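Local coordinates for UDP-N-acetylglucosamine 3-dehydrogenase (Acidithiobacillus ferrooxidans, PDB 7BVJ), which oxidises the 3-hydroxyl of the glucosamine in UDP-N-acetylglucosamine to a ketone with NAD(+), in the synthesis of the 2,3-diamino sugar found in some lipid A, at residues 50-53 / 54-58; 21-25 / 26-30. All coordinates share one frame; numbering follows the deposited sequence.

Interaction 1: 50-53 / 54-58; sequences AFPS and VDALL
S53 meets the first turn of helix 54-59 with both its side chain and its carbonyl. OG takes a hydrogen bond from the backbone N of A56 at 3.2 Å, somewhat bent with an N-H...O angle of 154°; S53 stands at the N-cap, and this is its capping bond. Its chi1 of 70° sets OG between the backbone N and the carbonyl carbon, swung back over the helix start, where a short hydroxyl can cap one of the first-turn amides, which a helix start cannot serve with the usual i-4 carbonyls. The carbonyl O of S53 accepts a second, weak bond from L57 N at 3.3 Å. That one is nearly linear and opens the regular helical pattern continued by L58 N on V54 O.

The turn belongs to the NAD-binding Rossmann domain, where it leads from the edge strand 49-50 of the parallel sheet into helix 54-59. F51 lies against the backbone of the same helical turn. CA of L57 sits over the centre of the ring, 3.7 Å from its centroid, a CH-pi contact for which the flat face of phenylalanine is suited. CD1 touches CB of A56 at 3.9 Å, and CG lies beside CB of L57, the two side chains crossing at about a right angle. The methyl of A56 is small enough to fit between F51 and the serine hydroxyl, 3.7 Å from OG. Beyond the turn, F51 also packs on A29 and L57 on F32 of strand 27-32, while L57 reaches V64 of strand 63-66.

Interaction 2: 21-25 / 26-30; sequences KYAAI and SQLAG
S26 folds back on Y22 where helix 13-25 gives way to strand 27-32, the second half of a beta-alpha-beta unit in the Rossmann fold; the axes of helix 21-25 and strand 27-30 make 136° in their N-to-C directions. CB of S26 leaves the chain just past the I25 peptide and carries OG back toward the helix. With chi1 at 68°, OG donates to the carbonyl O of Y22 at 2.8 Å, the hydroxyl standing 29° out of the carbonyl plane. OG also lies at the edge of the Y22 ring and bonds to T6 of strand 5-9, so a small hydroxyl ties the helix end to the neighbouring strand. The S26 amide makes a weak bond to the same Y22 oxygen.

L28 suits the next position because its forked end straddles the last helical turn: CD1 meets CB of Y22 at 3.9 Å and CD2 meets CB of A23 at 3.7 Å. The Y22 ring itself runs on into the core, where OH hydrogen-bonds S65. A water closes the turn, donating to A23 O and, at 2.7 Å, to S26 O while accepting from L28 N.

Both contacts lie in the NAD-binding Rossmann domain, in series along the chain: interaction 2 takes helix 13-25 into strand 27-32, and interaction 1 takes strand 49-50 into helix 54-59, with helix 36-46 between them. Strands 27-32 and 49-50 are neighbours in the parallel sheet, which brings the two sites to 16 Å between centres. They touch directly: CE2 of F51 packs on CA of G30 at 3.7 Å, and CD1 of L57 comes to 3.9 Å from O of G30. Two helix-strand connections therefore meet over strand 27-32, whose end supplies F32 to the NAD pocket.

Interaction 1: 50-53 / 54-58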
loop_
_atom_site.group_PDB
_atom_site.type_symbol
_atom_site.label_atom_id
_atom_site.label_comp_id
_atom_site.label_asym_id
_atom_site.label_seq_id
_atom_site.Cartn_x
_atom_site.Cartn_y
_atom_site.Cartn_z
ATOM N N ALA A 50 -25.553 7.088 -7.870
ATOM C CA ALA A 50 -25.469 5.835 -7.136
ATOM C C ALA A 50 -26.029 4.756 -8.050
ATOM O O ALA A 50 -27.216 4.787 -8.389
ATOM C CB ALA A 50 -26.247 5.899 -5.820
ATOM N N PHE A 51 -25.161 3.794 -8.466
ATOM C CA PHE A 51 -25.645 2.861 -9.471
ATOM C C PHE A 51 -26.394 1.691 -8.830
ATOM O O PHE A 51 -26.079 1.273 -7.706
ATOM C CB PHE A 51 -24.488 2.327 -10.305
ATOM C CG PHE A 51 -23.960 3.311 -11.329
ATOM C CD1 PHE A 51 -24.390 3.261 -12.644
ATOM C CD2 PHE A 51 -23.020 4.271 -10.971
ATOM C CE1 PHE A 51 -23.895 4.169 -13.602
ATOM C CE2 PHE A 51 -22.506 5.169 -11.915
ATOM C CZ PHE A 51 -22.951 5.118 -13.231
ATOM N N PRO A 52 -27.388 1.144 -9.534
ATOM C CA PRO A 52 -28.149 0.019 -8.982
ATOM C C PRO A 52 -27.439 -1.318 -9.081
ATOM O O PRO A 52 -27.938 -2.293 -8.513
ATOM C CB PRO A 52 -29.417 0.015 -9.835
ATOM C CG PRO A 52 -28.940 0.525 -11.161
ATOM C CD PRO A 52 -27.923 1.582 -10.839
ATOM N N SER A 53 -26.314 -1.410 -9.785
ATOM C CA SER A 53 -25.566 -2.663 -9.868
ATOM C C SER A 53 -24.137 -2.341 -10.280
ATOM O O SER A 53 -23.858 -1.266 -10.818
ATOM C CB SER A 53 -26.195 -3.645 -10.863
ATOM O OG SER A 53 -26.019 -3.181 -12.193
ATOM N N VAL A 54 -23.231 -3.291 -10.015
ATOM C CA VAL A 54 -21.845 -3.121 -10.451
ATOM C C VAL A 54 -21.778 -3.031 -11.971
ATOM O O VAL A 54 -20.982 -2.259 -12.529
ATOM C CB VAL A 54 -20.949 -4.249 -9.903
ATOM C CG1 VAL A 54 -21.346 -5.589 -10.466
ATOM C CG2 VAL A 54 -19.493 -3.975 -10.237
ATOM N N ASP A 55 -22.637 -3.788 -12.670
ATOM C CA ASP A 55 -22.541 -3.852 -14.127
ATOM C C ASP A 55 -22.902 -2.517 -14.767
ATOM O O ASP A 55 -22.292 -2.120 -15.765
ATOM C CB ASP A 55 -23.424 -4.978 -14.670
ATOM C CG ASP A 55 -23.027 -6.338 -14.125
ATOM O OD1 ASP A 55 -23.937 -7.149 -13.849
ATOM O OD2 ASP A 55 -21.806 -6.595 -13.955
ATOM N N ALA A 56 -23.867 -1.799 -14.189
ATOM C CA ALA A 56 -24.281 -0.521 -14.756
ATOM C C ALA A 56 -23.249 0.562 -14.489
ATOM O O ALA A 56 -23.064 1.471 -15.312
ATOM C CB ALA A 56 -25.646 -0.109 -14.206
ATOM N N LEU A 57 -22.582 0.500 -13.332
ATOM C CA LEU A 57 -21.379 1.301 -13.138
ATOM C C LEU A 57 -20.370 1.020 -14.247
ATOM O O LEU A 57 -19.916 1.933 -14.934
ATOM C CB LEU A 57 -20.765 1.019 -11.763
ATOM C CG LEU A 57 -19.541 1.876 -11.387
ATOM C CD1 LEU A 57 -19.485 2.100 -9.871
ATOM C CD2 LEU A 57 -18.265 1.243 -11.860
ATOM N N LEU A 58 -20.007 -0.251 -14.429
ATOM C CA LEU A 58 -18.943 -0.573 -15.369
ATOM C C LEU A 58 -19.294 -0.133 -16.790
ATOM O O LEU A 58 -18.403 0.255 -17.554
ATOM C CB LEU A 58 -18.625 -2.067 -15.298
ATOM C CG LEU A 58 -17.888 -2.437 -14.001
ATOM C CD1 LEU A 58 -17.941 -3.925 -13.742
ATOM C CD2 LEU A 58 -16.423 -1.937 -14.033
#

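Interaction 2: 21-25 / 26-30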
loop_
_atom_site.group_PDB
_atom_site.type_symbol
_atom_site.label_atom_id
_atom_site.label_comp_id
_atom_site.label_asym_id
_atom_site.label_seq_id
_atom_site.Cartn_x
_atom_site.Cartn_y
_atom_site.Cartn_z
ATOM N N LYS A 21 -11.491 11.923 -4.519
ATOM C CA LYS A 21 -10.364 12.240 -5.404
ATOM C C LYS A 21 -10.787 12.182 -6.868
ATOM O O LYS A 21 -10.504 13.103 -7.658
ATOM C CB LYS A 21 -9.185 11.284 -5.155
ATOM C CG LYS A 21 -8.687 11.200 -3.724
ATOM C CD LYS A 21 -8.881 12.515 -2.978
ATOM C CE LYS A 21 -7.832 12.710 -1.911
ATOM N NZ LYS A 21 -8.330 12.347 -0.566
ATOM N N TYR A 22 -11.462 11.093 -7.257
ATOM C CA TYR A 22 -11.862 10.965 -8.655
ATOM C C TYR A 22 -12.762 12.116 -9.069
ATOM O O TYR A 22 -12.654 12.622 -10.192
ATOM C CB TYR A 22 -12.569 9.640 -8.903
ATOM C CG TYR A 22 -11.673 8.417 -9.035
ATOM C CD1 TYR A 22 -10.849 8.243 -10.141
ATOM C CD2 TYR A 22 -11.709 7.410 -8.082
ATOM C CE1 TYR A 22 -10.065 7.111 -10.279
ATOM C CE2 TYR A 22 -10.920 6.282 -8.203
ATOM C CZ TYR A 22 -10.103 6.137 -9.304
ATOM O OH TYR A 22 -9.315 5.017 -9.422
ATOM N N ALA A 23 -13.657 12.545 -8.177
ATOM C CA ALA A 23 -14.534 13.666 -8.505
ATOM C C ALA A 23 -13.743 14.949 -8.708
ATOM O O ALA A 23 -14.124 15.790 -9.536
ATOM C CB ALA A 23 -15.578 13.866 -7.407
ATOM N N ALA A 24 -12.641 15.113 -7.970
ATOM C CA ALA A 24 -11.847 16.321 -8.155
ATOM C C ALA A 24 -11.003 16.298 -9.432
ATOM O O ALA A 24 -10.744 17.360 -10.008
ATOM C CB ALA A 24 -10.942 16.552 -6.944
ATOM N N ILE A 25 -10.543 15.138 -9.900
ATOM C CA ILE A 25 -9.545 15.137 -10.968
ATOM C C ILE A 25 -9.998 14.450 -12.250
ATOM O O ILE A 25 -9.188 14.301 -13.172
ATOM C CB ILE A 25 -8.225 14.512 -10.488
ATOM C CG1 ILE A 25 -8.379 12.995 -10.396
ATOM C CG2 ILE A 25 -7.802 15.134 -9.174
ATOM C CD1 ILE A 25 -7.150 12.339 -9.874
ATOM N N SER A 26 -11.248 14.018 -12.348
ATOM C CA SER A 26 -11.716 13.277 -13.520
ATOM C C SER A 26 -13.225 13.440 -13.594
ATOM O O SER A 26 -13.810 14.245 -12.864
ATOM C CB SER A 26 -11.306 11.797 -13.455
ATOM O OG SER A 26 -11.993 11.089 -12.410
ATOM N N GLN A 27 -13.855 12.659 -14.472
ATOM C CA GLN A 27 -15.305 12.703 -14.677
ATOM C C GLN A 27 -15.907 11.506 -13.941
ATOM O O GLN A 27 -16.079 10.418 -14.502
ATOM C CB GLN A 27 -15.644 12.703 -16.163
ATOM C CG GLN A 27 -15.313 14.020 -16.871
ATOM C CD GLN A 27 -13.821 14.183 -17.144
ATOM O OE1 GLN A 27 -13.218 13.370 -17.838
ATOM N NE2 GLN A 27 -13.225 15.238 -16.594
ATOM N N LEU A 28 -16.194 11.705 -12.662
ATOM C CA LEU A 28 -16.740 10.636 -11.826
ATOM C C LEU A 28 -18.179 10.357 -12.242
ATOM O O LEU A 28 -19.066 11.174 -11.993
ATOM C CB LEU A 28 -16.672 11.029 -10.355
ATOM C CG LEU A 28 -17.214 10.035 -9.305
ATOM C CD1 LEU A 28 -16.363 8.781 -9.175
ATOM C CD2 LEU A 28 -17.372 10.700 -7.936
ATOM N N ALA A 29 -18.410 9.218 -12.897
ATOM C CA ALA A 29 -19.778 8.806 -13.180
ATOM C C ALA A 29 -20.532 8.492 -11.893
ATOM O O ALA A 29 -21.691 8.890 -11.735
ATOM C CB ALA A 29 -19.785 7.590 -14.106
ATOM N N GLY A 30 -19.898 7.788 -10.960
ATOM C CA GLY A 30 -20.575 7.468 -9.717
ATOM C C GLY A 30 -19.945 6.271 -9.019
ATOM O O GLY A 30 -18.789 5.921 -9.260
HETATM O O HOH W 1 -16.192 14.377 -11.518
#